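Local coordinates for ribonuclease VapC (Klebsiella pneumoniae, PDB 7BY3), which probably acts as the toxin of a toxin-antitoxin pair, a magnesium-dependent endoribonuclease of the PIN-domain family, at residues 4-9 with 32-37; 10-15 with 103-108; 37-42 with 90-95. All coordinates share one frame; numbering follows the deposited sequence.

Interaction 1 of 3, residues 4-9 with 32-37; sequences GSALFD and PQNAIS
Strand 6-8 and strand 35-37 run in the same general direction in the parallel core of the PIN domain and meet at one beta bridge, Leu7 with Ala35. Two backbone bonds fix the register. Ala35 N donates to Ala6 O at 2.8 Å, and Phe8 N donates to Ala35 O, also at 2.8 Å and straighter, with 165° at the hydrogen. Ala35 O also takes a CA-H contact from Leu7 CA. The strands splay apart, and the pairing stays at a single bridge. Beyond it, one water bridges Phe8 O and Ser37 N. A second water links Ser5 OG to Gln33 O at the other end.

The side chains extend the contact. Leu7 CG is anti to the backbone N (chi1 -177°), and from there CD1 reaches across to Ala35 CB at 3.7 Å. Phe8 presents an edge to Asn34: Asn34 CB lies in the ring plane, and the amide plane is turned 62° from the ring. The Asn34 amide is probably turned over in the model, so which of its atoms faces Phe8 is uncertain. The CB of Ile36 points away from strand 6-8, yet its CG2 rests 3.4 Å from Phe8 O.

All the touching residues are buried. Trp30 meets the Phe8 ring nearly at a right angle. Strand 103-105 flanks strand 6-8 with backbone bonds to Leu7, while strand 65-67 pairs with strand 35-37. Helix 88-99 packs on Leu7, and Asp9, a predicted magnesium ligand, follows directly at the N-cap of helix 10-17.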
loop_
_atom_site.group_PDB
_atom_site.type_symbol
_atom_site.label_atom_id
_atom_site.label_comp_id
_atom_site.label_asym_id
_atom_site.label_seq_id
_atom_site.Cartn_x
_atom_site.Cartn_y
_atom_site.Cartn_z
ATOM N N GLY B 4 -20.992 -13.774 2.342
ATOM C CA GLY B 4 -20.959 -12.937 3.527
ATOM C C GLY B 4 -19.588 -12.900 4.174
ATOM O O GLY B 4 -19.463 -12.976 5.395
ATOM N N SER B 5 -18.554 -12.790 3.347
ATOM C CA SER B 5 -17.188 -12.707 3.848
ATOM C C SER B 5 -16.910 -11.323 4.424
ATOM O O SER B 5 -17.594 -10.354 4.093
ATOM C CB SER B 5 -16.190 -13.043 2.743
ATOM O OG SER B 5 -16.209 -14.428 2.452
ATOM N N ALA B 6 -15.898 -11.236 5.281
ATOM C CA ALA B 6 -15.666 -10.024 6.052
ATOM C C ALA B 6 -14.255 -9.459 5.911
ATOM O O ALA B 6 -13.269 -10.196 5.929
ATOM C CB ALA B 6 -15.967 -10.295 7.512
ATOM N N LEU B 7 -14.178 -8.139 5.768
ATOM C CA LEU B 7 -12.920 -7.404 5.862
ATOM C C LEU B 7 -12.979 -6.491 7.081
ATOM O O LEU B 7 -13.878 -5.659 7.196
ATOM C CB LEU B 7 -12.653 -6.588 4.596
ATOM C CG LEU B 7 -11.319 -5.836 4.564
ATOM C CD1 LEU B 7 -10.258 -6.648 3.844
ATOM C CD2 LEU B 7 -11.469 -4.467 3.926
ATOM N N PHE B 8 -12.024 -6.644 7.992
ATOM C CA PHE B 8 -12.052 -5.903 9.248
ATOM C C PHE B 8 -11.097 -4.716 9.255
ATOM O O PHE B 8 -9.916 -4.850 8.938
ATOM C CB PHE B 8 -11.739 -6.837 10.417
ATOM C CG PHE B 8 -12.888 -7.725 10.800
ATOM C CD1 PHE B 8 -13.045 -8.970 10.218
ATOM C CD2 PHE B 8 -13.819 -7.305 11.734
ATOM C CE1 PHE B 8 -14.106 -9.783 10.565
ATOM C CE2 PHE B 8 -14.881 -8.114 12.084
ATOM C CZ PHE B 8 -15.024 -9.354 11.499
ATOM N N ASP B 9 -11.626 -3.552 9.621
ATOM C CA ASP B 9 -10.845 -2.324 9.698
ATOM C C ASP B 9 -9.920 -2.352 10.912
ATOM O O ASP B 9 -10.129 -3.126 11.847
ATOM C CB ASP B 9 -11.771 -1.106 9.753
ATOM C CG ASP B 9 -11.059 0.191 9.407
ATOM O OD1 ASP B 9 -9.863 0.141 9.051
ATOM O OD2 ASP B 9 -11.700 1.261 9.482
ATOM N N PRO B 32 -14.970 -17.335 9.195
ATOM C CA PRO B 32 -13.578 -17.411 8.740
ATOM C C PRO B 32 -13.520 -18.093 7.378
ATOM O O PRO B 32 -14.425 -18.872 7.081
ATOM C CB PRO B 32 -12.899 -18.257 9.821
ATOM C CG PRO B 32 -14.005 -19.059 10.420
ATOM C CD PRO B 32 -15.208 -18.168 10.385
ATOM N N GLN B 33 -12.507 -17.820 6.560
ATOM C CA GLN B 33 -11.414 -16.908 6.878
ATOM C C GLN B 33 -11.792 -15.468 6.556
ATOM O O GLN B 33 -12.271 -15.176 5.462
ATOM C CB GLN B 33 -10.163 -17.317 6.095
ATOM C CG GLN B 33 -8.937 -16.445 6.301
ATOM C CD GLN B 33 -7.819 -16.788 5.329
ATOM O OE1 GLN B 33 -8.035 -16.869 4.119
ATOM N NE2 GLN B 33 -6.620 -17.003 5.856
ATOM N N ASN B 34 -11.580 -14.569 7.509
ATOM C CA ASN B 34 -11.857 -13.160 7.270
ATOM C C ASN B 34 -10.601 -12.438 6.806
ATOM O O ASN B 34 -9.521 -13.026 6.761
ATOM C CB ASN B 34 -12.426 -12.505 8.525
ATOM C CG ASN B 34 -13.830 -12.979 8.837
ATOM O OD1 ASN B 34 -14.659 -13.131 7.937
ATOM N ND2 ASN B 34 -14.103 -13.227 10.112
ATOM N N ALA B 35 -10.735 -11.159 6.477
ATOM C CA ALA B 35 -9.653 -10.461 5.799
ATOM C C ALA B 35 -9.307 -9.112 6.412
ATOM O O ALA B 35 -10.129 -8.478 7.071
ATOM C CB ALA B 35 -10.002 -10.282 4.328
ATOM N N ILE B 36 -8.065 -8.694 6.188
ATOM C CA ILE B 36 -7.615 -7.342 6.493
ATOM C C ILE B 36 -6.710 -6.846 5.370
ATOM O O ILE B 36 -6.111 -7.641 4.649
ATOM C CB ILE B 36 -6.849 -7.258 7.831
ATOM C CG1 ILE B 36 -5.688 -8.253 7.853
ATOM C CG2 ILE B 36 -7.780 -7.493 9.009
ATOM C CD1 ILE B 36 -4.756 -8.063 9.026
ATOM N N SER B 37 -6.628 -5.530 5.219
ATOM C CA SER B 37 -5.702 -4.928 4.270
ATOM C C SER B 37 -4.275 -4.989 4.809
ATOM O O SER B 37 -4.066 -5.181 6.005
ATOM C CB SER B 37 -6.095 -3.478 3.976
ATOM O OG SER B 37 -5.115 -2.831 3.183
HETATM O O HOH W 1 -15.317 -15.664 5.078
HETATM O O HOH W 2 -8.452 -3.896 6.520
#

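Interaction 2 of 3, residues 10-15 with 103-108; sequences TNILID and ELITRN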
loop_
_atom_site.group_PDB
_atom_site.type_symbol
_atom_site.label_atom_id
_atom_site.label_comp_id
_atom_site.label_asym_id
_atom_site.label_seq_id
_atom_site.Cartn_x
_atom_site.Cartn_y
_atom_site.Cartn_z
ATOM N N THR B 10 -8.895 -1.508 10.878
ATOM C CA THR B 10 -7.840 -1.497 11.888
ATOM C C THR B 10 -8.349 -1.337 13.322
ATOM O O THR B 10 -7.854 -1.997 14.236
ATOM C CB THR B 10 -6.824 -0.368 11.601
ATOM O OG1 THR B 10 -6.403 -0.437 10.233
ATOM C CG2 THR B 10 -5.610 -0.491 12.508
ATOM N N ASN B 11 -9.340 -0.471 13.515
ATOM C CA ASN B 11 -9.825 -0.153 14.857
ATOM C C ASN B 11 -10.409 -1.356 15.600
ATOM O O ASN B 11 -10.395 -1.399 16.832
ATOM C CB ASN B 11 -10.867 0.971 14.790
ATOM C CG ASN B 11 -12.003 0.666 13.828
ATOM O OD1 ASN B 11 -11.987 1.095 12.674
ATOM N ND2 ASN B 11 -12.996 -0.076 14.302
ATOM N N ILE B 12 -10.918 -2.332 14.856
ATOM C CA ILE B 12 -11.506 -3.519 15.464
ATOM C C ILE B 12 -10.429 -4.464 15.980
ATOM O O ILE B 12 -10.534 -4.988 17.089
ATOM C CB ILE B 12 -12.409 -4.264 14.474
ATOM C CG1 ILE B 12 -13.591 -3.379 14.090
ATOM C CG2 ILE B 12 -12.907 -5.568 15.075
ATOM C CD1 ILE B 12 -14.564 -4.049 13.180
ATOM N N LEU B 13 -9.394 -4.676 15.173
ATOM C CA LEU B 13 -8.265 -5.504 15.582
ATOM C C LEU B 13 -7.577 -4.912 16.809
ATOM O O LEU B 13 -7.232 -5.634 17.745
ATOM C CB LEU B 13 -7.263 -5.661 14.436
ATOM C CG LEU B 13 -7.610 -6.664 13.334
ATOM C CD1 LEU B 13 -6.484 -6.736 12.325
ATOM C CD2 LEU B 13 -7.873 -8.035 13.920
ATOM N N ILE B 14 -7.386 -3.595 16.798
ATOM C CA ILE B 14 -6.809 -2.885 17.933
ATOM C C ILE B 14 -7.651 -3.098 19.187
ATOM O O ILE B 14 -7.120 -3.381 20.261
ATOM C CB ILE B 14 -6.686 -1.373 17.649
ATOM C CG1 ILE B 14 -5.677 -1.124 16.528
ATOM C CG2 ILE B 14 -6.259 -0.624 18.902
ATOM C CD1 ILE B 14 -4.280 -1.607 16.851
ATOM N N ASP B 15 -8.965 -2.970 19.037
ATOM C CA ASP B 15 -9.901 -3.208 20.130
ATOM C C ASP B 15 -9.738 -4.603 20.713
ATOM O O ASP B 15 -9.743 -4.781 21.929
ATOM C CB ASP B 15 -11.340 -3.018 19.658
ATOM C CG ASP B 15 -11.909 -1.672 20.042
ATOM O OD1 ASP B 15 -11.214 -0.903 20.737
ATOM O OD2 ASP B 15 -13.055 -1.382 19.647
ATOM N N GLU B 103 -17.709 -7.417 3.118
ATOM C CA GLU B 103 -18.327 -6.409 3.960
ATOM C C GLU B 103 -17.237 -5.704 4.750
ATOM O O GLU B 103 -16.362 -6.354 5.318
ATOM C CB GLU B 103 -19.353 -7.033 4.905
ATOM C CG GLU B 103 -20.174 -6.019 5.683
ATOM C CD GLU B 103 -21.295 -5.424 4.854
ATOM O OE1 GLU B 103 -21.746 -6.091 3.900
ATOM O OE2 GLU B 103 -21.728 -4.293 5.154
ATOM N N LEU B 104 -17.277 -4.377 4.774
ATOM C CA LEU B 104 -16.317 -3.620 5.564
ATOM C C LEU B 104 -16.881 -3.384 6.956
ATOM O O LEU B 104 -17.895 -2.710 7.120
ATOM C CB LEU B 104 -15.975 -2.289 4.891
ATOM C CG LEU B 104 -14.969 -1.411 5.641
ATOM C CD1 LEU B 104 -13.712 -2.197 5.976
ATOM C CD2 LEU B 104 -14.627 -0.169 4.837
ATOM N N ILE B 105 -16.225 -3.951 7.958
ATOM C CA ILE B 105 -16.670 -3.781 9.330
ATOM C C ILE B 105 -15.739 -2.806 10.027
ATOM O O ILE B 105 -14.541 -3.052 10.156
ATOM C CB ILE B 105 -16.718 -5.115 10.097
ATOM C CG1 ILE B 105 -17.436 -6.177 9.270
ATOM C CG2 ILE B 105 -17.451 -4.952 11.406
ATOM C CD1 ILE B 105 -16.507 -7.081 8.536
ATOM N N THR B 106 -16.304 -1.685 10.456
ATOM C CA THR B 106 -15.532 -0.611 11.057
ATOM C C THR B 106 -16.364 0.114 12.100
ATOM O O THR B 106 -17.590 0.156 12.010
ATOM C CB THR B 106 -15.048 0.398 9.993
ATOM O OG1 THR B 106 -14.388 1.497 10.632
ATOM C CG2 THR B 106 -16.221 0.920 9.179
ATOM N N ARG B 107 -15.696 0.681 13.096
ATOM C CA ARG B 107 -16.383 1.491 14.091
ATOM C C ARG B 107 -16.561 2.924 13.619
ATOM O O ARG B 107 -17.165 3.737 14.318
ATOM C CB ARG B 107 -15.624 1.488 15.415
ATOM C CG ARG B 107 -16.292 0.690 16.511
ATOM C CD ARG B 107 -15.596 0.909 17.840
ATOM N NE ARG B 107 -14.308 0.227 17.882
ATOM C CZ ARG B 107 -13.145 0.827 17.667
ATOM N NH1 ARG B 107 -12.019 0.138 17.718
ATOM N NH2 ARG B 107 -13.113 2.118 17.411
ATOM N N ASN B 108 -16.058 3.237 12.429
ATOM C CA ASN B 108 -16.051 4.622 11.991
ATOM C C ASN B 108 -17.321 4.930 11.204
ATOM O O ASN B 108 -17.444 4.595 10.027
ATOM C CB ASN B 108 -14.796 4.875 11.144
ATOM C CG ASN B 108 -14.619 6.328 10.756
ATOM O OD1 ASN B 108 -15.350 7.205 11.213
ATOM N ND2 ASN B 108 -13.631 6.591 9.909
#
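The guanidinium of Arg107 has the amide of Asn11 over one face, with ND2 3.5 Å above the plane and over its centre. The two planes are 65° apart, so this is not a parallel stack. The amide may be turned over in the model, which leaves the identity of that atom doubtful. Asp15 approaches the guanidinium obliquely, its carboxylate 45° from that plane. Asp15 OD2 forms a salt bridge with Arg107, at 2.7 Å from NH1 and 2.7 Å from NE. Both hydrogen bonds are weak because they are strongly bent. A bend at chi3 (-73°) brings the arginine head back to the helix. Tyr122 OH also bonds to Asp15 OD2.

Nearer the strand, Ile12 CD1 packs on Ile105 CG2 at 3.5 Å as the two side chains pass at a slant. Thr106 OG1 accepts from Asn108 N at 3.0 Å, an ST turn, and it also bonds to OD2 of Asp9.

The arrangement joins the first helix of the PIN fold to the end of the central strand 103-105. Asp9 is a predicted magnesium ligand, and the bond of Thr106 to it is consistent with a second-shell role in the acidic metal site typical of PIN nucleases.

Interaction 3 of 3, residues 37-42 with 90-95; sequences SLITWM and DAIILA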
loop_
_atom_site.group_PDB
_atom_site.type_symbol
_atom_site.label_atom_id
_atom_site.label_comp_id
_atom_site.label_asym_id
_atom_site.label_seq_id
_atom_site.Cartn_x
_atom_site.Cartn_y
_atom_site.Cartn_z
ATOM N N SER B 37 -6.628 -5.530 5.219
ATOM C CA SER B 37 -5.702 -4.928 4.270
ATOM C C SER B 37 -4.275 -4.989 4.809
ATOM O O SER B 37 -4.066 -5.181 6.005
ATOM C CB SER B 37 -6.095 -3.478 3.976
ATOM O OG SER B 37 -5.115 -2.831 3.183
ATOM N N LEU B 38 -3.298 -4.845 3.921
ATOM C CA LEU B 38 -1.905 -4.725 4.336
ATOM C C LEU B 38 -1.705 -3.458 5.168
ATOM O O LEU B 38 -0.847 -3.410 6.049
ATOM C CB LEU B 38 -0.978 -4.719 3.117
ATOM C CG LEU B 38 0.512 -4.972 3.357
ATOM C CD1 LEU B 38 0.735 -6.178 4.263
ATOM C CD2 LEU B 38 1.236 -5.150 2.031
ATOM N N ILE B 39 -2.507 -2.438 4.879
ATOM C CA ILE B 39 -2.494 -1.193 5.642
ATOM C C ILE B 39 -2.813 -1.453 7.108
ATOM O O ILE B 39 -2.183 -0.890 8.002
ATOM C CB ILE B 39 -3.502 -0.176 5.070
ATOM C CG1 ILE B 39 -3.042 0.304 3.693
ATOM C CG2 ILE B 39 -3.681 1.001 6.020
ATOM C CD1 ILE B 39 -3.651 1.611 3.266
ATOM N N THR B 40 -3.790 -2.321 7.342
ATOM C CA THR B 40 -4.188 -2.679 8.697
ATOM C C THR B 40 -3.099 -3.497 9.387
ATOM O O THR B 40 -2.807 -3.278 10.561
ATOM C CB THR B 40 -5.516 -3.464 8.700
ATOM O OG1 THR B 40 -6.578 -2.603 8.271
ATOM C CG2 THR B 40 -5.834 -3.980 10.090
ATOM N N TRP B 41 -2.491 -4.425 8.650
ATOM C CA TRP B 41 -1.408 -5.247 9.184
ATOM C C TRP B 41 -0.283 -4.377 9.741
ATOM O O TRP B 41 0.208 -4.618 10.839
ATOM C CB TRP B 41 -0.859 -6.192 8.107
ATOM C CG TRP B 41 0.092 -7.240 8.637
ATOM C CD1 TRP B 41 -0.228 -8.501 9.048
ATOM C CD2 TRP B 41 1.508 -7.106 8.806
ATOM N NE1 TRP B 41 0.902 -9.163 9.466
ATOM C CE2 TRP B 41 1.982 -8.332 9.330
ATOM C CE3 TRP B 41 2.428 -6.080 8.573
ATOM C CZ2 TRP B 41 3.328 -8.551 9.618
ATOM C CZ3 TRP B 41 3.765 -6.298 8.860
ATOM C CH2 TRP B 41 4.201 -7.525 9.378
ATOM N N MET B 42 0.103 -3.352 8.986
ATOM C CA MET B 42 1.184 -2.457 9.391
ATOM C C MET B 42 0.834 -1.629 10.626
ATOM O O MET B 42 1.648 -1.497 11.539
ATOM C CB MET B 42 1.562 -1.524 8.237
ATOM C CG MET B 42 2.225 -2.224 7.065
ATOM S SD MET B 42 2.865 -1.073 5.837
ATOM C CE MET B 42 1.507 -1.031 4.675
ATOM N N ASP B 90 -8.404 5.211 4.354
ATOM C CA ASP B 90 -9.806 4.816 4.426
ATOM C C ASP B 90 -10.272 4.319 3.063
ATOM O O ASP B 90 -10.952 3.299 2.960
ATOM C CB ASP B 90 -10.684 5.987 4.885
ATOM C CG ASP B 90 -10.740 6.126 6.396
ATOM O OD1 ASP B 90 -10.438 5.142 7.102
ATOM O OD2 ASP B 90 -11.093 7.225 6.876
ATOM N N ALA B 91 -9.895 5.052 2.021
ATOM C CA ALA B 91 -10.287 4.725 0.654
ATOM C C ALA B 91 -9.691 3.398 0.197
ATOM O O ALA B 91 -10.341 2.631 -0.509
ATOM C CB ALA B 91 -9.871 5.843 -0.293
ATOM N N ILE B 92 -8.456 3.134 0.607
ATOM C CA ILE B 92 -7.757 1.918 0.208
ATOM C C ILE B 92 -8.387 0.684 0.852
ATOM O O ILE B 92 -8.552 -0.351 0.205
ATOM C CB ILE B 92 -6.258 1.994 0.567
ATOM C CG1 ILE B 92 -5.578 3.097 -0.248
ATOM C CG2 ILE B 92 -5.570 0.665 0.310
ATOM C CD1 ILE B 92 -4.168 3.407 0.189
ATOM N N ILE B 93 -8.752 0.803 2.123
ATOM C CA ILE B 93 -9.387 -0.296 2.841
ATOM C C ILE B 93 -10.788 -0.560 2.285
ATOM O O ILE B 93 -11.215 -1.709 2.173
ATOM C CB ILE B 93 -9.447 -0.005 4.356
ATOM C CG1 ILE B 93 -8.055 -0.167 4.970
ATOM C CG2 ILE B 93 -10.415 -0.940 5.056
ATOM C CD1 ILE B 93 -7.962 0.265 6.410
ATOM N N LEU B 94 -11.491 0.504 1.910
ATOM C CA LEU B 94 -12.807 0.368 1.296
ATOM C C LEU B 94 -12.695 -0.199 -0.118
ATOM O O LEU B 94 -13.529 -0.995 -0.544
ATOM C CB LEU B 94 -13.535 1.715 1.275
ATOM C CG LEU B 94 -14.956 1.713 0.702
ATOM C CD1 LEU B 94 -15.828 0.694 1.421
ATOM C CD2 LEU B 94 -15.575 3.099 0.782
ATOM N N ALA B 95 -11.656 0.212 -0.841
ATOM C CA ALA B 95 -11.406 -0.291 -2.190
ATOM C C ALA B 95 -11.084 -1.778 -2.165
ATOM O O ALA B 95 -11.505 -2.535 -3.040
ATOM C CB ALA B 95 -10.274 0.481 -2.843
#
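Ile39 and Ile92 cross at about a right angle, and methyl groups do the touching. Ile39 CD1 sits 3.6 Å from Ile92 CD1 and just as close to Ile92 CG2. It therefore rests against both branches of Ile92. The Ile39 side chain extends along CG1, which is anti to the carbonyl carbon (chi1 -68°), and chi2 of -160° carries CD1 outward to the other helix. Ile93 works beside it. Its CD1 lies 4.4 Å from Ile39 CG2 and 3.7 Å from Thr40 OG1, and the Thr40 and Ile93 side chains also cross at nearly a right angle. Ile93 CG1 meets Ser37 CB at 4.0 Å, and these two residues are the pair whose CA atoms are nearest across the segments.

The contact joins the first turn of helix 38-50 to the first half of helix 88-99, two of the helices packed round the parallel sheet core of the PIN domain. The axes of segments 38-42 and 90-95 come within 10.4 Å, with 126° between their directions. The interface between them is largely apolar and buried, made mainly by isoleucines. Ser37 is the N-cap of helix 38-50: Ser37 OG accepts from Ile39 N at 3.1 Å, which ties down the first turn just where Ile39 projects.

The hydroxyl of Thr40 has its polar partner in Thr10 OG1, so its approach to Ile93 CD1 is packing. Asp90, a predicted magnesium ligand, points away from helix 38-50; its salt bridge is with a basic side chain of another protein's chain. Ile93 touches Asp9, the other predicted ligand. Ile92 also packs on Met42 of the second subunit.

Overall arrangement
From the N terminus, strand 6-8 is paired in interaction 1 with strand 35-37, closing a loop that holds helices 10-17 and 21-28. Interaction 2 starts on helix 10-17, inside that loop, and closes only at 103-108, so the two cross along the chain. Interaction 3 opens at Ser37, where interaction 1 closes, so those two are in series. It closes at 90-95 and is nested inside the long loop of interaction 2. Leu7 N bonds to Glu103 O between interactions 1 and 2, and Leu104 packs on Ile93 and Leu94 between 2 and 3. Together they bind the strands to helices 10-17, 38-50 and 88-99 round the predicted metal site.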